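Local coordinates for protein putative dehydratase (Mesorhizobium loti, PDB 2POZ) that is of unknown function but, as a member of the mandelate racemase/muconate lactonizing enzyme family, probably acts as a lyase, at residues A[182-185]-A[186-190]; A[214-217]-A[218-222]; A[343-347]-A[348-352]; A[370-373]-A[374-377]. One frame throughout, in Å; residues are numbered along the deposited sequence.

The four contacts form two neighbouring pairs. Interactions 1 and 2, on the helices 179-196 and 212-222 of the barrel domain, have centres 11 Å apart and pack directly on one another, with A185 CB lying 3.7 Å from F218 CE1. Interactions 3 and 4, also 11 Å apart between centres, are joined by polar bonds: E345 O lies 2.9 Å from N374 ND2, and V346 O 3.0 Å from I371 N. The pairs are well separated, with centres of interactions 2 and 4 about 46 Å apart on opposite sides of the chain's centre. Interaction 2 also reaches a second subunit.

Interaction 1 of 4, residues A[182-185]-A[186-190]; sequences IELA and YRRVK
E183 and R187, one helical turn apart, meet through a single carboxylate oxygen. R187 NE donates to E183 OE2 at 2.6 Å, and R187 NH2 adds a weak bond to that oxygen at 3.1 Å. The oxygen lies at the edge of the guanidinium, close to its plane, whereas the arginine approaches the carboxylate from its anti side, 31° out of the carboxylate plane, and the two planes stand 63° apart. Both chains bend at chi2, which brings their ends together along the helix surface. The Y186 ring turns an edge to the same guanidinium, CE2 standing over the centre of one of its faces.

L184 and R188 meet differently, apolar branch against flat group. R188 is extended from CG to NE, and L184 CD1 lies over one face of its guanidinium; the 2.9 Å from L184 CD1 to R188 NE is too short for relaxed packing, so the exact placing of that methyl is doubtful. The polar rim of R188 is engaged by D136 in a salt bridge and by the carbonyls of P160 and A162. Were R188 replaced by an alanine, D136 would probably lose this counter-charge and the carbonyls of P160 and A162 this donor.

Regular bonds such as R188 N to L184 O, 2.9 Å, and V189 N to A185 O, 3.2 Å, carry these side chains on helix 179-196 of the TIM-barrel-like domain. Helix 212-222 packs along I182, A185 and Y186, and helix 138-144 covers L184, R187 and R188.

Interaction 2 of 4, residues A[214-217]-A[218-222]; sequences ETIR and FCRKI
E214, whose backbone O accepts F218 N one turn on at 2.9 Å, has its carboxylate oxygen OE2 gripped by two arginines, R217 NH1 at 2.7 Å and R303 NH2 of the second subunit. The residues lie on helix 212-222, the helical connection of a beta-alpha-beta unit between strands 201-205 and 227-231 of the barrel domain. A bend at chi3 (-84°) turns the R217 guanidinium back toward E214, so that the carboxylate sits at its edge. R217 also packs on I227 of the second subunit and makes a weak bond to the carbonyl of C228 there, so this side of the helix takes part in subunit association.

I216 and R220 lie side by side, pointing the same way. With I216 CG1 set beside the backbone N (chi1 -71°), the CG2 methyl is left to cover the guanidinium: it stands over the centre of one face, 3.5 Å from R220 CZ. R220 NH2 has a weak bond to Q248.

Toward the interior, T215 O takes C219 N at 2.9 Å, and T215 CG2 touches C219 SG at 4.1 Å. The hydroxyl of T215 is engaged by L210 N and T211 O, just before the helix. The F218 ring, directed at helix 179-196, carries I222 CG2 over one face, offset toward the rim and 3.9 Å above its plane.

Interaction 3 of 4, residues A[343-347]-A[348-352]; sequences YVEVL and ENPPS
L347 and P350 bury much of the surface in this turn, with E345 closing over the proline. P350 CD lies 3.5 Å from L347 O and 4.3 Å from L347 CB, while L347 CD1 reaches on to P351 CD at 4.4 Å, so the leucine runs beside both prolines. The carboxylate of E345 rests against the other end of the P350 ring, with OE2 3.4 Å from P350 CB.

Residues 343-352 form the last part of the loop from strand 331-333 to strand 353-354, in the TIM-barrel-like enolase C-terminal domain; L347, P350 and P351 face helix 312-324, while V346 packs on L13 of the N-terminal part of the chain.

E345 leaves the backbone with CG anti to N (chi1 -179°) and bends at chi2, placing its carboxylate over the following residues. There OE2 accepts L347 N at 3.1 Å through its anti lone pair and also bonds S312 OG. Y343 OH donates to E345 OE1 at 2.7 Å, from above the carboxylate plane. A valine in place of E345 would probably leave L347 N and Y343 OH without this acceptor and uncover part of P350. Beyond L347, the backbone of E348 is hydrogen-bonded to that of V369.

Interaction 4 of 4, residues A[370-373]-A[374-377]; sequences LIKR and NIEP
Two carbonyls, I371 O and K372 O, carry the backbone bonds of this short helical turn. I371 O accepts N374 N at 2.9 Å, from well above the carbonyl plane, and I375 N more weakly. K372 O takes E376 N at 2.8 Å in a much straighter approach, with I375 N again a weak second donor. At R373 the next carbonyl meets a residue without an N-H: P377 CD lies 3.3 Å from R373 O.

One charged pair spans the turn. K372 curls through bends at chi2, chi3 and chi4 to bring NZ to 3.4 Å from E376 OE1, a long salt bridge on the protein surface.

The remaining contacts are van der Waals, some of them against the N374 amide. L370 and I375 cross at about a right angle, with L370 CD1 4.0 Å from I375 CD1; I375 places CG1 between its backbone N and carbonyl carbon (chi1 65°), which puts CG1 3.6 Å from K372 O. I371 and N374 run side by side, and I371 CG2 packs 3.8 Å from N374 CG, while N374 ND2 is engaged by the carbonyl of E345.

With I371 at the N-cap position and a 3-10 segment at 376-377, the turn leads into strand 379-383, which pairs with strand 5-12. This return of the C-terminal end to the N-terminal sheet is characteristic of the enolase superfamily, where both chain ends build the capping domain.

Interaction 1 of 4, residues A[182-185]-A[186-190]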
loop_
_atom_site.group_PDB
_atom_site.type_symbol
_atom_site.label_atom_id
_atom_site.label_comp_id
_atom_site.label_asym_id
_atom_site.label_seq_id
_atom_site.Cartn_x
_atom_site.Cartn_y
_atom_site.Cartn_z
ATOM N N ILE A 182 -10.924 -8.591 34.270
ATOM C CA ILE A 182 -11.377 -8.886 32.915
ATOM C C ILE A 182 -12.556 -9.869 32.941
ATOM O O ILE A 182 -13.522 -9.707 32.200
ATOM C CB ILE A 182 -10.221 -9.469 32.054
ATOM C CG1 ILE A 182 -9.145 -8.402 31.849
ATOM C CG2 ILE A 182 -10.742 -9.928 30.701
ATOM C CD1 ILE A 182 -7.966 -8.845 30.983
ATOM N N GLU A 183 -12.468 -10.888 33.793
ATOM C CA GLU A 183 -13.545 -11.877 33.912
ATOM C C GLU A 183 -14.801 -11.200 34.445
ATOM O O GLU A 183 -15.914 -11.493 34.012
ATOM C CB GLU A 183 -13.126 -13.006 34.860
ATOM C CG GLU A 183 -14.261 -13.935 35.306
ATOM C CD GLU A 183 -14.899 -14.725 34.168
ATOM O OE1 GLU A 183 -14.321 -14.778 33.059
ATOM O OE2 GLU A 183 -15.983 -15.315 34.393
ATOM N N LEU A 184 -14.605 -10.294 35.397
ATOM C CA LEU A 184 -15.706 -9.559 35.993
ATOM C C LEU A 184 -16.367 -8.679 34.920
ATOM O O LEU A 184 -17.588 -8.528 34.891
ATOM C CB LEU A 184 -15.167 -8.716 37.152
ATOM C CG LEU A 184 -16.104 -7.967 38.104
ATOM C CD1 LEU A 184 -16.566 -6.703 37.448
ATOM C CD2 LEU A 184 -17.274 -8.854 38.503
ATOM N N ALA A 185 -15.556 -8.115 34.030
ATOM C CA ALA A 185 -16.079 -7.270 32.960
ATOM C C ALA A 185 -17.033 -8.107 32.112
ATOM O O ALA A 185 -18.125 -7.665 31.755
ATOM C CB ALA A 185 -14.934 -6.746 32.093
ATOM N N TYR A 186 -16.609 -9.326 31.797
ATOM C CA TYR A 186 -17.423 -10.223 30.998
ATOM C C TYR A 186 -18.737 -10.580 31.702
ATOM O O TYR A 186 -19.797 -10.622 31.070
ATOM C CB TYR A 186 -16.650 -11.507 30.691
ATOM C CG TYR A 186 -17.531 -12.593 30.121
ATOM C CD1 TYR A 186 -17.987 -12.532 28.805
ATOM C CD2 TYR A 186 -17.955 -13.659 30.921
ATOM C CE1 TYR A 186 -18.850 -13.509 28.297
ATOM C CE2 TYR A 186 -18.815 -14.636 30.428
ATOM C CZ TYR A 186 -19.258 -14.557 29.121
ATOM O OH TYR A 186 -20.101 -15.530 28.638
ATOM N N ARG A 187 -18.661 -10.837 33.007
ATOM C CA ARG A 187 -19.843 -11.193 33.784
ATOM C C ARG A 187 -20.824 -10.031 33.840
ATOM O O ARG A 187 -22.034 -10.240 33.877
ATOM C CB ARG A 187 -19.450 -11.618 35.207
ATOM C CG ARG A 187 -18.625 -12.901 35.252
ATOM C CD ARG A 187 -19.416 -14.086 34.714
ATOM N NE ARG A 187 -18.567 -15.253 34.468
ATOM C CZ ARG A 187 -18.995 -16.406 33.961
ATOM N NH1 ARG A 187 -20.274 -16.564 33.641
ATOM N NH2 ARG A 187 -18.138 -17.399 33.760
ATOM N N ARG A 188 -20.304 -8.806 33.849
ATOM C CA ARG A 188 -21.166 -7.632 33.878
ATOM C C ARG A 188 -21.975 -7.563 32.583
ATOM O O ARG A 188 -23.178 -7.291 32.606
ATOM C CB ARG A 188 -20.339 -6.352 34.028
ATOM C CG ARG A 188 -19.740 -6.115 35.405
ATOM C CD ARG A 188 -18.803 -4.912 35.351
ATOM N NE ARG A 188 -18.326 -4.490 36.664
ATOM C CZ ARG A 188 -17.248 -3.734 36.853
ATOM N NH1 ARG A 188 -16.537 -3.331 35.804
ATOM N NH2 ARG A 188 -16.889 -3.362 38.082
ATOM N N VAL A 189 -21.314 -7.803 31.452
ATOM C CA VAL A 189 -22.002 -7.764 30.165
ATOM C C VAL A 189 -23.050 -8.883 30.111
ATOM O O VAL A 189 -24.183 -8.671 29.669
ATOM C CB VAL A 189 -21.002 -7.917 28.979
ATOM C CG1 VAL A 189 -21.747 -7.870 27.654
ATOM C CG2 VAL A 189 -19.968 -6.795 29.024
ATOM N N LYS A 190 -22.673 -10.068 30.579
ATOM C CA LYS A 190 -23.583 -11.207 30.587
ATOM C C LYS A 190 -24.771 -10.968 31.515
ATOM O O LYS A 190 -25.889 -11.362 31.199
ATOM C CB LYS A 190 -22.841 -12.481 31.003
ATOM C CG LYS A 190 -23.723 -13.736 31.002
ATOM C CD LYS A 190 -22.900 -14.991 31.261
ATOM C CE LYS A 190 -23.736 -16.254 31.091
ATOM N NZ LYS A 190 -24.799 -16.361 32.133
#

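Interaction 2 of 4, residues A[214-217]-A[218-222]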
loop_
_atom_site.group_PDB
_atom_site.type_symbol
_atom_site.label_atom_id
_atom_site.label_comp_id
_atom_site.label_asym_id
_atom_site.label_seq_id
_atom_site.Cartn_x
_atom_site.Cartn_y
_atom_site.Cartn_z
ATOM N N GLU A 214 -5.627 -7.843 24.304
ATOM C CA GLU A 214 -6.663 -8.121 25.287
ATOM C C GLU A 214 -8.028 -7.579 24.874
ATOM O O GLU A 214 -9.056 -8.160 25.212
ATOM C CB GLU A 214 -6.265 -7.565 26.655
ATOM C CG GLU A 214 -5.117 -8.310 27.324
ATOM C CD GLU A 214 -5.359 -9.812 27.420
ATOM O OE1 GLU A 214 -6.484 -10.230 27.775
ATOM O OE2 GLU A 214 -4.415 -10.583 27.144
ATOM N N THR A 215 -8.046 -6.477 24.129
ATOM C CA THR A 215 -9.313 -5.909 23.684
ATOM C C THR A 215 -9.975 -6.857 22.685
ATOM O O THR A 215 -11.176 -7.113 22.752
ATOM C CB THR A 215 -9.115 -4.528 23.035
ATOM O OG1 THR A 215 -8.745 -3.580 24.044
ATOM C CG2 THR A 215 -10.396 -4.073 22.351
ATOM N N ILE A 216 -9.182 -7.378 21.757
ATOM C CA ILE A 216 -9.693 -8.313 20.764
ATOM C C ILE A 216 -10.233 -9.537 21.509
ATOM O O ILE A 216 -11.339 -10.000 21.245
ATOM C CB ILE A 216 -8.571 -8.744 19.797
ATOM C CG1 ILE A 216 -8.202 -7.575 18.881
ATOM C CG2 ILE A 216 -9.012 -9.954 18.974
ATOM C CD1 ILE A 216 -6.986 -7.835 18.024
ATOM N N ARG A 217 -9.450 -10.038 22.457
ATOM C CA ARG A 217 -9.863 -11.193 23.242
ATOM C C ARG A 217 -11.214 -10.944 23.918
ATOM O O ARG A 217 -12.104 -11.786 23.855
ATOM C CB ARG A 217 -8.801 -11.517 24.293
ATOM C CG ARG A 217 -9.196 -12.607 25.286
ATOM C CD ARG A 217 -8.014 -12.964 26.169
ATOM N NE ARG A 217 -7.144 -13.947 25.528
ATOM C CZ ARG A 217 -5.814 -13.936 25.575
ATOM N NH1 ARG A 217 -5.165 -12.981 26.231
ATOM N NH2 ARG A 217 -5.133 -14.897 24.969
ATOM N N PHE A 218 -11.369 -9.782 24.548
ATOM C CA PHE A 218 -12.618 -9.446 25.234
ATOM C C PHE A 218 -13.817 -9.331 24.283
ATOM O O PHE A 218 -14.903 -9.816 24.594
ATOM C CB PHE A 218 -12.459 -8.137 26.018
ATOM C CG PHE A 218 -13.676 -7.754 26.820
ATOM C CD1 PHE A 218 -14.029 -8.469 27.962
ATOM C CD2 PHE A 218 -14.471 -6.681 26.435
ATOM C CE1 PHE A 218 -15.161 -8.112 28.708
ATOM C CE2 PHE A 218 -15.605 -6.319 27.176
ATOM C CZ PHE A 218 -15.947 -7.034 28.310
ATOM N N CYS A 219 -13.623 -8.697 23.130
ATOM C CA CYS A 219 -14.711 -8.539 22.170
ATOM C C CYS A 219 -15.168 -9.889 21.618
ATOM O O CYS A 219 -16.352 -10.102 21.359
ATOM C CB CYS A 219 -14.276 -7.615 21.029
ATOM S SG CYS A 219 -14.044 -5.887 21.562
ATOM N N ARG A 220 -14.226 -10.800 21.428
ATOM C CA ARG A 220 -14.586 -12.119 20.929
ATOM C C ARG A 220 -15.369 -12.867 22.004
ATOM O O ARG A 220 -16.316 -13.586 21.702
ATOM C CB ARG A 220 -13.329 -12.904 20.545
ATOM C CG ARG A 220 -12.707 -12.439 19.231
ATOM C CD ARG A 220 -11.405 -13.176 18.933
ATOM N NE ARG A 220 -10.887 -12.823 17.616
ATOM C CZ ARG A 220 -9.616 -12.957 17.254
ATOM N NH1 ARG A 220 -8.731 -13.438 18.118
ATOM N NH2 ARG A 220 -9.227 -12.595 16.035
ATOM N N LYS A 221 -14.980 -12.685 23.262
ATOM C CA LYS A 221 -15.665 -13.364 24.353
ATOM C C LYS A 221 -17.117 -12.930 24.475
ATOM O O LYS A 221 -17.987 -13.772 24.688
ATOM C CB LYS A 221 -14.939 -13.119 25.676
ATOM C CG LYS A 221 -15.384 -14.031 26.818
ATOM C CD LYS A 221 -14.462 -13.877 28.024
ATOM C CE LYS A 221 -14.888 -14.778 29.183
ATOM N NZ LYS A 221 -14.892 -16.227 28.808
ATOM N N ILE A 222 -17.394 -11.635 24.324
ATOM C CA ILE A 222 -18.770 -11.159 24.456
ATOM C C ILE A 222 -19.594 -11.251 23.175
ATOM O O ILE A 222 -20.798 -10.996 23.193
ATOM C CB ILE A 222 -18.837 -9.689 24.961
ATOM C CG1 ILE A 222 -18.193 -8.738 23.942
ATOM C CG2 ILE A 222 -18.155 -9.583 26.318
ATOM C CD1 ILE A 222 -18.417 -7.247 24.246
#

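Interaction 3 of 4, residues A[343-347]-A[348-352]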
loop_
_atom_site.group_PDB
_atom_site.type_symbol
_atom_site.label_atom_id
_atom_site.label_comp_id
_atom_site.label_asym_id
_atom_site.label_seq_id
_atom_site.Cartn_x
_atom_site.Cartn_y
_atom_site.Cartn_z
ATOM N N TYR A 343 -29.739 19.235 39.902
ATOM C CA TYR A 343 -29.894 19.256 38.449
ATOM C C TYR A 343 -30.534 20.593 38.082
ATOM O O TYR A 343 -31.481 21.036 38.738
ATOM C CB TYR A 343 -30.812 18.126 37.970
ATOM C CG TYR A 343 -31.303 18.324 36.545
ATOM C CD1 TYR A 343 -30.442 18.168 35.455
ATOM C CD2 TYR A 343 -32.622 18.706 36.292
ATOM C CE1 TYR A 343 -30.886 18.390 34.145
ATOM C CE2 TYR A 343 -33.075 18.933 34.990
ATOM C CZ TYR A 343 -32.201 18.772 33.924
ATOM O OH TYR A 343 -32.646 18.996 32.642
ATOM N N VAL A 344 -30.021 21.228 37.034
ATOM C CA VAL A 344 -30.549 22.505 36.590
ATOM C C VAL A 344 -31.199 22.424 35.216
ATOM O O VAL A 344 -30.529 22.148 34.220
ATOM C CB VAL A 344 -29.434 23.579 36.528
ATOM C CG1 VAL A 344 -29.995 24.888 35.963
ATOM C CG2 VAL A 344 -28.856 23.799 37.914
ATOM N N GLU A 345 -32.505 22.669 35.163
ATOM C CA GLU A 345 -33.221 22.663 33.894
ATOM C C GLU A 345 -32.957 24.012 33.222
ATOM O O GLU A 345 -33.359 25.056 33.735
ATOM C CB GLU A 345 -34.721 22.483 34.125
ATOM C CG GLU A 345 -35.524 22.453 32.833
ATOM C CD GLU A 345 -34.986 21.430 31.843
ATOM O OE1 GLU A 345 -35.046 20.222 32.153
ATOM O OE2 GLU A 345 -34.495 21.841 30.765
ATOM N N VAL A 346 -32.277 23.991 32.080
ATOM C CA VAL A 346 -31.950 25.226 31.372
ATOM C C VAL A 346 -33.013 25.651 30.361
ATOM O O VAL A 346 -32.995 26.777 29.875
ATOM C CB VAL A 346 -30.592 25.101 30.623
ATOM C CG1 VAL A 346 -29.489 24.706 31.600
ATOM C CG2 VAL A 346 -30.708 24.074 29.504
ATOM N N LEU A 347 -33.941 24.759 30.041
ATOM C CA LEU A 347 -34.964 25.101 29.060
ATOM C C LEU A 347 -36.354 25.235 29.643
ATOM O O LEU A 347 -36.728 24.517 30.568
ATOM C CB LEU A 347 -35.001 24.058 27.942
ATOM C CG LEU A 347 -33.741 23.912 27.089
ATOM C CD1 LEU A 347 -34.029 22.943 25.953
ATOM C CD2 LEU A 347 -33.322 25.273 26.546
ATOM N N GLU A 348 -37.124 26.157 29.079
ATOM C CA GLU A 348 -38.488 26.369 29.528
ATOM C C GLU A 348 -39.323 25.210 28.992
ATOM O O GLU A 348 -40.275 24.753 29.629
ATOM C CB GLU A 348 -39.018 27.691 28.974
ATOM C CG GLU A 348 -40.254 28.184 29.683
ATOM C CD GLU A 348 -39.955 28.599 31.105
ATOM O OE1 GLU A 348 -39.215 29.597 31.284
ATOM O OE2 GLU A 348 -40.451 27.927 32.037
ATOM N N ASN A 349 -38.932 24.725 27.819
ATOM C CA ASN A 349 -39.635 23.636 27.155
ATOM C C ASN A 349 -38.682 22.511 26.766
ATOM O O ASN A 349 -38.420 22.278 25.584
ATOM C CB ASN A 349 -40.320 24.189 25.914
ATOM C CG ASN A 349 -39.565 25.369 25.326
ATOM O OD1 ASN A 349 -38.386 25.255 24.967
ATOM N ND2 ASN A 349 -40.235 26.515 25.237
ATOM N N PRO A 350 -38.147 21.793 27.761
ATOM C CA PRO A 350 -37.225 20.699 27.463
ATOM C C PRO A 350 -37.921 19.607 26.663
ATOM O O PRO A 350 -39.134 19.435 26.756
ATOM C CB PRO A 350 -36.792 20.231 28.849
ATOM C CG PRO A 350 -38.007 20.494 29.676
ATOM C CD PRO A 350 -38.449 21.854 29.202
ATOM N N PRO A 351 -37.163 18.861 25.851
ATOM C CA PRO A 351 -37.778 17.794 25.059
ATOM C C PRO A 351 -38.175 16.656 25.991
ATOM O O PRO A 351 -37.414 16.295 26.885
ATOM C CB PRO A 351 -36.661 17.406 24.095
ATOM C CG PRO A 351 -35.435 17.590 24.934
ATOM C CD PRO A 351 -35.707 18.913 25.628
ATOM N N SER A 352 -39.362 16.098 25.806
ATOM C CA SER A 352 -39.778 15.005 26.677
ATOM C C SER A 352 -39.817 13.669 25.947
ATOM O O SER A 352 -40.478 13.533 24.919
ATOM C CB SER A 352 -41.148 15.305 27.298
ATOM O OG SER A 352 -42.146 15.458 26.305
#

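Interaction 4 of 4, residues A[370-373]-A[374-377]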
loop_
_atom_site.group_PDB
_atom_site.type_symbol
_atom_site.label_atom_id
_atom_site.label_comp_id
_atom_site.label_asym_id
_atom_site.label_seq_id
_atom_site.Cartn_x
_atom_site.Cartn_y
_atom_site.Cartn_z
ATOM N N LEU A 370 -34.285 29.408 26.797
ATOM C CA LEU A 370 -33.570 29.357 28.064
ATOM C C LEU A 370 -34.381 29.952 29.214
ATOM O O LEU A 370 -35.222 30.829 29.012
ATOM C CB LEU A 370 -32.250 30.123 27.955
ATOM C CG LEU A 370 -31.149 29.612 27.026
ATOM C CD1 LEU A 370 -30.063 30.666 26.925
ATOM C CD2 LEU A 370 -30.573 28.307 27.554
ATOM N N ILE A 371 -34.132 29.451 30.418
ATOM C CA ILE A 371 -34.784 29.973 31.608
ATOM C C ILE A 371 -33.657 30.763 32.248
ATOM O O ILE A 371 -32.846 30.218 32.996
ATOM C CB ILE A 371 -35.239 28.850 32.565
ATOM C CG1 ILE A 371 -36.202 27.907 31.840
ATOM C CG2 ILE A 371 -35.924 29.459 33.783
ATOM C CD1 ILE A 371 -36.740 26.775 32.709
ATOM N N LYS A 372 -33.593 32.049 31.918
ATOM C CA LYS A 372 -32.540 32.912 32.422
ATOM C C LYS A 372 -32.353 32.860 33.932
ATOM O O LYS A 372 -31.223 32.883 34.414
ATOM C CB LYS A 372 -32.775 34.357 31.963
ATOM C CG LYS A 372 -32.775 34.530 30.439
ATOM C CD LYS A 372 -31.453 34.084 29.794
ATOM C CE LYS A 372 -30.335 35.112 29.961
ATOM N NZ LYS A 372 -29.987 35.362 31.384
ATOM N N ARG A 373 -33.446 32.785 34.685
ATOM C CA ARG A 373 -33.326 32.736 36.138
ATOM C C ARG A 373 -32.524 31.524 36.608
ATOM O O ARG A 373 -31.846 31.585 37.634
ATOM C CB ARG A 373 -34.703 32.704 36.806
ATOM C CG ARG A 373 -34.614 32.429 38.306
ATOM C CD ARG A 373 -35.971 32.305 38.979
ATOM N NE ARG A 373 -35.838 31.822 40.356
ATOM C CZ ARG A 373 -36.840 31.759 41.230
ATOM N NH1 ARG A 373 -38.054 32.149 40.871
ATOM N NH2 ARG A 373 -36.631 31.305 42.461
ATOM N N ASN A 374 -32.594 30.426 35.862
ATOM C CA ASN A 374 -31.875 29.217 36.254
ATOM C C ASN A 374 -30.387 29.198 35.920
ATOM O O ASN A 374 -29.607 28.547 36.610
ATOM C CB ASN A 374 -32.553 27.986 35.655
ATOM C CG ASN A 374 -33.857 27.656 36.350
ATOM O OD1 ASN A 374 -34.227 28.313 37.324
ATOM N ND2 ASN A 374 -34.558 26.635 35.864
ATOM N N ILE A 375 -29.986 29.915 34.873
ATOM C CA ILE A 375 -28.579 29.924 34.494
ATOM C C ILE A 375 -27.820 31.176 34.931
ATOM O O ILE A 375 -26.594 31.149 35.058
ATOM C CB ILE A 375 -28.407 29.761 32.964
ATOM C CG1 ILE A 375 -29.008 30.968 32.236
ATOM C CG2 ILE A 375 -29.061 28.460 32.500
ATOM C CD1 ILE A 375 -28.813 30.944 30.739
ATOM N N GLU A 376 -28.542 32.271 35.161
ATOM C CA GLU A 376 -27.913 33.521 35.575
ATOM C C GLU A 376 -26.963 33.366 36.769
ATOM O O GLU A 376 -25.904 33.992 36.802
ATOM C CB GLU A 376 -28.988 34.569 35.881
ATOM C CG GLU A 376 -28.457 35.965 36.179
ATOM C CD GLU A 376 -27.564 36.514 35.076
ATOM O OE1 GLU A 376 -27.807 36.202 33.885
ATOM O OE2 GLU A 376 -26.625 37.275 35.404
ATOM N N PRO A 377 -27.323 32.529 37.765
ATOM C CA PRO A 377 -26.448 32.341 38.926
ATOM C C PRO A 377 -25.094 31.748 38.532
ATOM O O PRO A 377 -24.120 31.840 39.282
ATOM C CB PRO A 377 -27.240 31.375 39.811
ATOM C CG PRO A 377 -28.657 31.691 39.479
ATOM C CD PRO A 377 -28.608 31.837 37.966
#